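Local coordinates for putative ribose operon repressor (Burkholderia thailandensis, PDB 3EGC), which is a putative ribose operon repressor of the LacI family, probably binding DNA to regulate transcription and carrying a periplasmic-binding-protein-like sugar-binding domain, at residues A[125-135]-A[156-165]; A[188-199]-A[216-227]. All coordinates share one frame; numbering follows the deposited sequence.

Contact 1 (A[125-135]-A[156-165]); sequences HTRIGAIVGSA and LPVRQEWIAA
Trp-162 lays its six-membered ring beside the backbone of Arg-127. CA of Arg-127 stands over one face of that ring in a CH-pi contact, 4.2 Å from the ring centroid and 27° off the normal. CG of Arg-127 comes to 3.7 Å from CZ2 of Trp-162, so the aliphatic base of the arginine also packs on the indole. The arginine chain then bends at chi3 (-85°), and its guanidinium leads away to the backbone oxygen of Arg-186, while NE1 of Trp-162 donates to that of Asp-185. Within its own segment, CB of Arg-159 sits over the centre of the indole.

Three backbone hydrogen bonds join the two segments. Ala-130 N donates to Trp-162 O at 3.1 Å. Ala-164 N donates to Ala-130 O at 3.0 Å. Val-132 N donates to Ala-164 O at 2.8 Å. The strands run parallel and belong to a beta-alpha-beta crossover through helix 138-153. Strand 163-164 is the last strand at this end of the sheet within the chain.

Apolar contacts fill in around the ladder. On one face CD1 of Ile-131 meets CB of Ala-164 at 4.0 Å, and both residues pack on Val-180. Ile-163 turns to the other face, toward Leu-144 and Phe-147. Before the strands, CD2 of Leu-156 meets CG2 of Thr-126 at 3.8 Å, the two side chains crossing at about a right angle.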
loop_
_atom_site.group_PDB
_atom_site.type_symbol
_atom_site.label_atom_id
_atom_site.label_comp_id
_atom_site.label_asym_id
_atom_site.label_seq_id
_atom_site.Cartn_x
_atom_site.Cartn_y
_atom_site.Cartn_z
ATOM N N HIS A 125 25.718 17.371 -10.001
ATOM C CA HIS A 125 25.730 16.158 -10.849
ATOM C C HIS A 125 25.733 16.518 -12.326
ATOM O O HIS A 125 24.981 17.389 -12.730
ATOM C CB HIS A 125 24.566 15.200 -10.540
ATOM C CG HIS A 125 24.658 14.555 -9.194
ATOM N ND1 HIS A 125 25.497 13.497 -8.926
ATOM C CD2 HIS A 125 24.001 14.822 -8.039
ATOM C CE1 HIS A 125 25.367 13.153 -7.650
ATOM N NE2 HIS A 125 24.447 13.932 -7.100
ATOM N N THR A 126 26.565 15.843 -13.112
ATOM C CA THR A 126 26.560 16.064 -14.548
ATOM C C THR A 126 26.302 14.750 -15.317
ATOM O O THR A 126 25.764 14.748 -16.401
ATOM C CB THR A 126 27.891 16.702 -15.022
ATOM O OG1 THR A 126 28.998 15.824 -14.691
ATOM C CG2 THR A 126 28.071 18.089 -14.409
ATOM N N ARG A 127 26.719 13.638 -14.738
ATOM C CA ARG A 127 26.407 12.317 -15.280
ATOM C C ARG A 127 25.105 11.855 -14.633
ATOM O O ARG A 127 25.111 11.203 -13.585
ATOM C CB ARG A 127 27.539 11.337 -15.000
ATOM C CG ARG A 127 28.794 11.548 -15.937
ATOM C CD ARG A 127 29.915 10.541 -15.587
ATOM N NE ARG A 127 30.765 11.024 -14.472
ATOM C CZ ARG A 127 31.336 10.245 -13.562
ATOM N NH1 ARG A 127 32.086 10.784 -12.588
ATOM N NH2 ARG A 127 31.157 8.927 -13.618
ATOM N N ILE A 128 23.983 12.199 -15.258
ATOM C CA ILE A 128 22.723 11.874 -14.665
ATOM C C ILE A 128 21.892 10.931 -15.528
ATOM O O ILE A 128 21.710 11.185 -16.701
ATOM C CB ILE A 128 21.923 13.153 -14.324
ATOM C CG1 ILE A 128 22.746 14.022 -13.368
ATOM C CG2 ILE A 128 20.584 12.785 -13.729
ATOM C CD1 ILE A 128 22.089 15.337 -13.037
ATOM N N GLY A 129 21.375 9.863 -14.932
ATOM C CA GLY A 129 20.557 8.933 -15.670
ATOM C C GLY A 129 19.111 8.843 -15.147
ATOM O O GLY A 129 18.736 9.481 -14.160
ATOM N N ALA A 130 18.321 8.036 -15.816
ATOM C CA ALA A 130 16.944 7.865 -15.480
ATOM C C ALA A 130 16.522 6.381 -15.663
ATOM O O ALA A 130 16.781 5.795 -16.671
ATOM C CB ALA A 130 16.061 8.787 -16.381
ATOM N N ILE A 131 15.905 5.810 -14.650
ATOM C CA ILE A 131 15.332 4.479 -14.742
ATOM C C ILE A 131 13.834 4.685 -14.624
ATOM O O ILE A 131 13.344 5.187 -13.621
ATOM C CB ILE A 131 15.800 3.556 -13.598
ATOM C CG1 ILE A 131 17.292 3.769 -13.285
ATOM C CG2 ILE A 131 15.436 2.102 -13.902
ATOM C CD1 ILE A 131 18.191 3.273 -14.384
ATOM N N VAL A 132 13.130 4.362 -15.696
ATOM C CA VAL A 132 11.709 4.437 -15.735
ATOM C C VAL A 132 11.115 3.050 -15.883
ATOM O O VAL A 132 11.833 2.071 -16.086
ATOM C CB VAL A 132 11.212 5.344 -16.859
ATOM C CG1 VAL A 132 11.759 6.777 -16.697
ATOM C CG2 VAL A 132 11.601 4.774 -18.194
ATOM N N GLY A 133 9.794 2.996 -15.771
ATOM C CA GLY A 133 9.066 1.738 -15.903
ATOM C C GLY A 133 8.840 1.430 -17.363
ATOM O O GLY A 133 9.490 1.994 -18.211
ATOM N N SER A 134 7.901 0.563 -17.649
ATOM C CA SER A 134 7.653 0.166 -19.017
ATOM C C SER A 134 7.657 1.363 -19.998
ATOM O O SER A 134 6.892 2.318 -19.848
ATOM C CB SER A 134 6.342 -0.632 -19.104
ATOM O OG SER A 134 5.968 -0.869 -20.457
ATOM N N ALA A 135 8.538 1.271 -20.992
ATOM C CA ALA A 135 8.807 2.332 -21.961
ATOM C C ALA A 135 7.599 2.924 -22.673
ATOM O O ALA A 135 7.604 4.061 -23.082
ATOM C CB ALA A 135 9.770 1.790 -23.018
ATOM N N LEU A 156 23.678 20.092 -20.371
ATOM C CA LEU A 156 24.290 18.806 -20.096
ATOM C C LEU A 156 23.807 17.727 -21.062
ATOM O O LEU A 156 22.623 17.397 -21.095
ATOM C CB LEU A 156 23.982 18.367 -18.664
ATOM C CG LEU A 156 24.662 19.129 -17.510
ATOM C CD1 LEU A 156 24.172 18.628 -16.174
ATOM C CD2 LEU A 156 26.208 19.047 -17.582
ATOM N N PRO A 157 24.746 17.134 -21.812
ATOM C CA PRO A 157 24.457 16.031 -22.740
ATOM C C PRO A 157 23.995 14.771 -22.008
ATOM O O PRO A 157 24.435 14.511 -20.898
ATOM C CB PRO A 157 25.818 15.768 -23.416
ATOM C CG PRO A 157 26.853 16.311 -22.461
ATOM C CD PRO A 157 26.193 17.414 -21.680
ATOM N N VAL A 158 23.147 13.983 -22.646
ATOM C CA VAL A 158 22.665 12.746 -22.064
ATOM C C VAL A 158 22.976 11.562 -22.934
ATOM O O VAL A 158 22.544 11.501 -24.057
ATOM C CB VAL A 158 21.138 12.787 -21.793
ATOM C CG1 VAL A 158 20.445 13.529 -22.845
ATOM C CG2 VAL A 158 20.563 11.390 -21.691
ATOM N N ARG A 159 23.727 10.609 -22.397
ATOM C CA ARG A 159 23.976 9.364 -23.107
ATOM C C ARG A 159 22.762 8.452 -22.967
ATOM O O ARG A 159 22.319 8.199 -21.837
ATOM C CB ARG A 159 25.192 8.636 -22.544
ATOM C CG ARG A 159 26.513 9.113 -23.124
ATOM C CD ARG A 159 27.273 9.956 -22.159
ATOM N NE ARG A 159 28.488 9.307 -21.655
ATOM C CZ ARG A 159 29.668 9.361 -22.281
ATOM N NH1 ARG A 159 30.746 8.803 -21.753
ATOM N NH2 ARG A 159 29.775 9.994 -23.445
ATOM N N GLN A 160 22.271 7.945 -24.102
ATOM C CA GLN A 160 21.201 6.966 -24.139
ATOM C C GLN A 160 21.428 5.830 -23.192
ATOM O O GLN A 160 20.458 5.358 -22.624
ATOM C CB GLN A 160 20.987 6.363 -25.539
ATOM C CG GLN A 160 19.760 6.854 -26.302
ATOM C CD GLN A 160 18.436 6.695 -25.539
ATOM O OE1 GLN A 160 17.599 7.586 -25.574
ATOM N NE2 GLN A 160 18.266 5.584 -24.837
ATOM N N GLU A 161 22.680 5.377 -23.059
ATOM C CA GLU A 161 23.003 4.253 -22.184
ATOM C C GLU A 161 22.816 4.586 -20.661
ATOM O O GLU A 161 22.997 3.715 -19.779
ATOM C CB GLU A 161 24.403 3.731 -22.460
ATOM C CG GLU A 161 25.520 4.773 -22.283
ATOM C CD GLU A 161 25.901 5.480 -23.580
ATOM O OE1 GLU A 161 27.074 5.898 -23.621
ATOM O OE2 GLU A 161 25.075 5.628 -24.505
ATOM N N TRP A 162 22.457 5.841 -20.375
ATOM C CA TRP A 162 22.133 6.275 -19.020
ATOM C C TRP A 162 20.607 6.064 -18.740
ATOM O O TRP A 162 20.140 6.198 -17.599
ATOM C CB TRP A 162 22.514 7.753 -18.805
ATOM C CG TRP A 162 23.996 8.041 -18.817
ATOM C CD1 TRP A 162 25.013 7.130 -18.716
ATOM C CD2 TRP A 162 24.623 9.347 -18.879
ATOM N NE1 TRP A 162 26.219 7.781 -18.747
ATOM C CE2 TRP A 162 26.011 9.139 -18.848
ATOM C CE3 TRP A 162 24.130 10.666 -18.968
ATOM C CZ2 TRP A 162 26.930 10.202 -18.879
ATOM C CZ3 TRP A 162 25.023 11.716 -19.030
ATOM C CH2 TRP A 162 26.415 11.487 -18.993
ATOM N N ILE A 163 19.860 5.757 -19.802
ATOM C CA ILE A 163 18.404 5.554 -19.738
ATOM C C ILE A 163 18.032 4.062 -19.696
ATOM O O ILE A 163 18.555 3.261 -20.454
ATOM C CB ILE A 163 17.682 6.182 -20.941
ATOM C CG1 ILE A 163 18.219 7.607 -21.247
ATOM C CG2 ILE A 163 16.147 6.209 -20.723
ATOM C CD1 ILE A 163 17.612 8.679 -20.472
ATOM N N ALA A 164 17.126 3.692 -18.814
ATOM C CA ALA A 164 16.638 2.301 -18.811
ATOM C C ALA A 164 15.138 2.310 -18.537
ATOM O O ALA A 164 14.651 3.143 -17.769
ATOM C CB ALA A 164 17.352 1.449 -17.802
ATOM N N ALA A 165 14.433 1.394 -19.201
ATOM C CA ALA A 165 12.964 1.340 -19.141
ATOM C C ALA A 165 12.572 -0.002 -18.636
ATOM O O ALA A 165 13.197 -0.973 -19.038
ATOM C CB ALA A 165 12.367 1.537 -20.488
#

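Contact 2 (A[188-199]-A[216-227]); sequences TALLTSSHRITE and VEIVSFDNLPWM
His-195 packs its CB and ring against Leu-224. CD2 of Leu-224 lies 4.3 Å from the centroid of the His-195 ring, off-centre, in a CH-pi contact. CE of Met-227 meets CB of His-195. The ring edge faces Asp-222: CD2 of His-195 is 3.2 Å from OD2 of Asp-222, which lies in the ring plane. The carboxylate itself is turned 72° from that plane. The same OD2 accepts the backbone N of His-195 at 3.0 Å through its anti lone pair. The bond ties Asp-222 to the first turn of helix 195-208, where the helix dipole would probably favour a negative charge. OD1 of Asp-222 bonds to Gln-239, and NE2 of His-195 to Asn-20.

Hydroxyls meet between helix and strand. OG of Ser-220 and OG1 of Thr-198 form a hydrogen bond of 2.5 Å, a length that is uncertain. OG of Ser-220 lies anti to the backbone N (chi1 -178°), which carries it toward the helix. OG1 of Thr-198 also bonds to OG1 of Thr-192, at 2.6 Å. CG2 of Thr-198 points instead to CH2 of Trp-226, whose ring stacks on Trp-226 of the second subunit.

The strands are held by five backbone hydrogen bonds, from Glu-217 N to Thr-188 O at one end to Phe-221 N to Thr-192 O at the other. Between them, CD1 of Leu-191 meets CG2 of Val-219 at 3.7 Å. Leu-190 lies on the other face and packs on Val-180 and Leu-181. Parallel strands 189-192 and 217-221, joined through helix 195-208, make a beta-alpha-beta unit of the kind that builds the periplasmic-binding-protein-like fold of LacI-family repressors.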
loop_
_atom_site.group_PDB
_atom_site.type_symbol
_atom_site.label_atom_id
_atom_site.label_comp_id
_atom_site.label_asym_id
_atom_site.label_seq_id
_atom_site.Cartn_x
_atom_site.Cartn_y
_atom_site.Cartn_z
ATOM N N THR A 188 26.251 9.500 -11.706
ATOM C CA THR A 188 26.452 9.656 -10.273
ATOM C C THR A 188 25.085 9.886 -9.647
ATOM O O THR A 188 24.937 9.887 -8.444
ATOM C CB THR A 188 27.388 10.876 -9.971
ATOM O OG1 THR A 188 26.971 11.998 -10.741
ATOM C CG2 THR A 188 28.854 10.555 -10.398
ATOM N N ALA A 189 24.095 10.119 -10.482
ATOM C CA ALA A 189 22.739 10.288 -9.999
ATOM C C ALA A 189 21.719 9.675 -10.991
ATOM O O ALA A 189 21.996 9.500 -12.183
ATOM C CB ALA A 189 22.457 11.726 -9.757
ATOM N N LEU A 190 20.559 9.321 -10.455
ATOM C CA LEU A 190 19.497 8.711 -11.206
ATOM C C LEU A 190 18.207 9.417 -10.825
ATOM O O LEU A 190 18.007 9.757 -9.635
ATOM C CB LEU A 190 19.384 7.219 -10.827
ATOM C CG LEU A 190 20.035 6.076 -11.651
ATOM C CD1 LEU A 190 20.971 6.547 -12.827
ATOM C CD2 LEU A 190 20.635 4.971 -10.775
ATOM N N LEU A 191 17.350 9.642 -11.824
ATOM C CA LEU A 191 15.963 9.847 -11.569
ATOM C C LEU A 191 15.299 8.456 -11.628
ATOM O O LEU A 191 15.508 7.707 -12.616
ATOM C CB LEU A 191 15.351 10.732 -12.647
ATOM C CG LEU A 191 13.835 10.955 -12.698
ATOM C CD1 LEU A 191 13.233 11.680 -11.461
ATOM C CD2 LEU A 191 13.373 11.651 -14.015
ATOM N N THR A 192 14.492 8.127 -10.629
ATOM C CA THR A 192 13.678 6.923 -10.715
ATOM C C THR A 192 12.198 7.286 -10.789
ATOM O O THR A 192 11.744 8.150 -10.037
ATOM C CB THR A 192 13.913 5.987 -9.521
ATOM O OG1 THR A 192 13.806 6.758 -8.315
ATOM C CG2 THR A 192 15.365 5.343 -9.596
ATOM N N SER A 193 11.462 6.638 -11.681
ATOM C CA SER A 193 10.127 7.058 -11.962
ATOM C C SER A 193 9.004 6.609 -10.986
ATOM O O SER A 193 7.910 7.031 -11.136
ATOM C CB SER A 193 9.772 6.709 -13.406
ATOM O OG SER A 193 9.696 5.329 -13.580
ATOM N N SER A 194 9.298 5.783 -9.988
ATOM C CA SER A 194 8.349 5.490 -8.905
ATOM C C SER A 194 9.083 4.802 -7.777
ATOM O O SER A 194 10.255 4.424 -7.939
ATOM C CB SER A 194 7.205 4.587 -9.392
ATOM O OG SER A 194 7.701 3.316 -9.761
ATOM N N HIS A 195 8.395 4.630 -6.638
ATOM C CA HIS A 195 8.959 3.991 -5.438
ATOM C C HIS A 195 9.363 2.558 -5.704
ATOM O O HIS A 195 10.349 2.095 -5.176
ATOM C CB HIS A 195 8.013 4.079 -4.239
ATOM C CG HIS A 195 6.761 3.260 -4.370
ATOM N ND1 HIS A 195 6.571 2.086 -3.673
ATOM C CD2 HIS A 195 5.616 3.472 -5.067
ATOM C CE1 HIS A 195 5.363 1.601 -3.946
ATOM N NE2 HIS A 195 4.763 2.419 -4.799
ATOM N N ARG A 196 8.605 1.875 -6.561
ATOM C CA ARG A 196 8.885 0.477 -6.852
ATOM C C ARG A 196 10.154 0.310 -7.710
ATOM O O ARG A 196 10.933 -0.594 -7.500
ATOM C CB ARG A 196 7.683 -0.213 -7.465
ATOM C CG ARG A 196 7.845 -1.734 -7.459
ATOM C CD ARG A 196 6.563 -2.456 -6.992
ATOM N NE ARG A 196 6.121 -2.044 -5.661
ATOM C CZ ARG A 196 4.912 -2.293 -5.169
ATOM N NH1 ARG A 196 4.626 -1.873 -3.967
ATOM N NH2 ARG A 196 4.015 -2.999 -5.859
ATOM N N ILE A 197 10.361 1.262 -8.621
ATOM C CA ILE A 197 11.606 1.363 -9.365
ATOM C C ILE A 197 12.762 1.793 -8.474
ATOM O O ILE A 197 13.881 1.266 -8.605
ATOM C CB ILE A 197 11.431 2.274 -10.623
ATOM C CG1 ILE A 197 10.533 1.543 -11.632
ATOM C CG2 ILE A 197 12.776 2.652 -11.281
ATOM C CD1 ILE A 197 9.965 2.481 -12.610
ATOM N N THR A 198 12.482 2.720 -7.555
ATOM C CA THR A 198 13.494 3.104 -6.565
ATOM C C THR A 198 13.973 1.892 -5.739
ATOM O O THR A 198 15.151 1.765 -5.453
ATOM C CB THR A 198 13.027 4.237 -5.631
ATOM O OG1 THR A 198 12.637 5.363 -6.411
ATOM C CG2 THR A 198 14.183 4.634 -4.737
ATOM N N GLU A 199 13.047 0.986 -5.391
ATOM C CA GLU A 199 13.462 -0.291 -4.752
ATOM C C GLU A 199 14.472 -1.056 -5.648
ATOM O O GLU A 199 15.540 -1.426 -5.216
ATOM C CB GLU A 199 12.232 -1.166 -4.445
ATOM C CG GLU A 199 11.152 -0.460 -3.573
ATOM C CD GLU A 199 9.983 -1.329 -3.302
ATOM O OE1 GLU A 199 9.694 -2.225 -4.146
ATOM O OE2 GLU A 199 9.346 -1.123 -2.236
ATOM N N VAL A 216 26.175 6.968 -5.894
ATOM C CA VAL A 216 25.003 7.326 -6.724
ATOM C C VAL A 216 23.936 7.973 -5.884
ATOM O O VAL A 216 23.525 7.398 -4.883
ATOM C CB VAL A 216 24.399 6.030 -7.373
ATOM C CG1 VAL A 216 23.040 6.256 -8.099
ATOM C CG2 VAL A 216 25.457 5.294 -8.296
ATOM N N GLU A 217 23.495 9.167 -6.255
ATOM C CA GLU A 217 22.309 9.764 -5.634
ATOM C C GLU A 217 21.045 9.446 -6.439
ATOM O O GLU A 217 21.130 9.001 -7.595
ATOM C CB GLU A 217 22.489 11.269 -5.336
ATOM C CG GLU A 217 23.374 11.527 -4.074
ATOM C CD GLU A 217 23.696 13.002 -3.805
ATOM O OE1 GLU A 217 23.206 13.915 -4.498
ATOM O OE2 GLU A 217 24.437 13.267 -2.849
ATOM N N ILE A 218 19.888 9.631 -5.802
ATOM C CA ILE A 218 18.606 9.250 -6.357
ATOM C C ILE A 218 17.499 10.226 -6.016
ATOM O O ILE A 218 17.310 10.575 -4.844
ATOM C CB ILE A 218 18.145 7.840 -5.842
ATOM C CG1 ILE A 218 19.157 6.756 -6.252
ATOM C CG2 ILE A 218 16.704 7.522 -6.339
ATOM C CD1 ILE A 218 18.812 5.303 -5.702
ATOM N N VAL A 219 16.764 10.681 -7.031
ATOM C CA VAL A 219 15.501 11.360 -6.743
ATOM C C VAL A 219 14.414 10.460 -7.328
ATOM O O VAL A 219 14.639 9.837 -8.352
ATOM C CB VAL A 219 15.438 12.804 -7.326
ATOM C CG1 VAL A 219 16.441 13.655 -6.635
ATOM C CG2 VAL A 219 15.714 12.814 -8.929
ATOM N N SER A 220 13.260 10.419 -6.674
ATOM C CA SER A 220 12.227 9.481 -6.983
ATOM C C SER A 220 10.866 10.174 -7.014
ATOM O O SER A 220 10.688 11.188 -6.338
ATOM C CB SER A 220 12.204 8.384 -5.919
ATOM O OG SER A 220 11.221 7.393 -6.196
ATOM N N PHE A 221 9.917 9.629 -7.789
ATOM C CA PHE A 221 8.499 9.925 -7.578
ATOM C C PHE A 221 7.919 9.070 -6.428
ATOM O O PHE A 221 8.424 7.998 -6.134
ATOM C CB PHE A 221 7.644 9.663 -8.831
ATOM C CG PHE A 221 7.686 10.786 -9.861
ATOM C CD1 PHE A 221 6.526 11.450 -10.191
ATOM C CD2 PHE A 221 8.868 11.108 -10.547
ATOM C CE1 PHE A 221 6.513 12.443 -11.152
ATOM C CE2 PHE A 221 8.886 12.109 -11.511
ATOM C CZ PHE A 221 7.725 12.786 -11.829
ATOM N N ASP A 222 6.840 9.571 -5.807
ATOM C CA ASP A 222 6.216 8.904 -4.678
ATOM C C ASP A 222 6.929 9.197 -3.362
ATOM O O ASP A 222 8.144 8.965 -3.208
ATOM C CB ASP A 222 6.119 7.408 -4.919
ATOM C CG ASP A 222 5.352 7.084 -6.166
ATOM O OD1 ASP A 222 4.357 7.840 -6.459
ATOM O OD2 ASP A 222 5.780 6.140 -6.858
ATOM N N ASN A 223 6.158 9.652 -2.391
ATOM C CA ASN A 223 6.709 10.063 -1.117
ATOM C C ASN A 223 6.426 9.001 -0.067
ATOM O O ASN A 223 5.370 9.007 0.560
ATOM C CB ASN A 223 6.057 11.403 -0.688
ATOM C CG ASN A 223 6.637 11.949 0.573
ATOM O OD1 ASN A 223 7.599 11.387 1.120
ATOM N ND2 ASN A 223 6.116 13.098 1.021
ATOM N N LEU A 224 7.362 8.080 0.110
ATOM C CA LEU A 224 7.242 7.033 1.081
ATOM C C LEU A 224 8.124 7.375 2.296
ATOM O O LEU A 224 9.263 7.769 2.126
ATOM C CB LEU A 224 7.722 5.731 0.421
ATOM C CG LEU A 224 6.882 4.881 -0.598
ATOM C CD1 LEU A 224 5.999 3.898 0.112
ATOM C CD2 LEU A 224 5.998 5.750 -1.533
ATOM N N PRO A 225 7.603 7.207 3.517
ATOM C CA PRO A 225 8.363 7.451 4.758
ATOM C C PRO A 225 9.777 6.843 4.776
ATOM O O PRO A 225 10.698 7.519 5.141
ATOM C CB PRO A 225 7.465 6.837 5.867
ATOM C CG PRO A 225 5.978 7.089 5.256
ATOM C CD PRO A 225 6.208 6.769 3.761
ATOM N N TRP A 226 9.956 5.611 4.333
ATOM C CA TRP A 226 11.287 5.027 4.329
ATOM C C TRP A 226 12.338 5.845 3.576
ATOM O O TRP A 226 13.464 5.853 3.949
ATOM C CB TRP A 226 11.275 3.560 3.912
ATOM C CG TRP A 226 10.972 3.310 2.475
ATOM C CD1 TRP A 226 9.747 2.971 1.927
ATOM C CD2 TRP A 226 11.908 3.370 1.365
ATOM N NE1 TRP A 226 9.874 2.836 0.576
ATOM C CE2 TRP A 226 11.177 3.060 0.196
ATOM C CE3 TRP A 226 13.293 3.582 1.273
ATOM C CZ2 TRP A 226 11.762 2.975 -1.051
ATOM C CZ3 TRP A 226 13.897 3.505 0.027
ATOM C CH2 TRP A 226 13.127 3.226 -1.133
ATOM N N MET A 227 11.939 6.591 2.552
ATOM C CA MET A 227 12.892 7.426 1.811
ATOM C C MET A 227 13.567 8.482 2.675
ATOM O O MET A 227 14.694 8.922 2.396
ATOM C CB MET A 227 12.242 8.090 0.607
ATOM C CG MET A 227 11.997 7.083 -0.611
ATOM S SD MET A 227 10.769 7.748 -1.719
ATOM C CE MET A 227 10.531 6.182 -2.627
#

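Overall arrangement
Both segments of contact 1 precede those of contact 2 in the sequence. The centres of the two contacts are about 14 Å apart. Both belong to one sheet, in which the strands run in the order 217-221, 189-192, 128-131, 163-164. Strands 128-131 and 189-192 are neighbours, so the two beta-alpha-beta units are joined directly. Gly-129 O lies 2.7 Å from Leu-191 N, a probable hydrogen bond. Helix 174-181 packs on both contacts. Contact 1 forms an end of the sheet within the chain. Contact 2 is more buried, and its parts beyond the strands, around Glu-199 and Pro-225 to Trp-226, touch the second subunit.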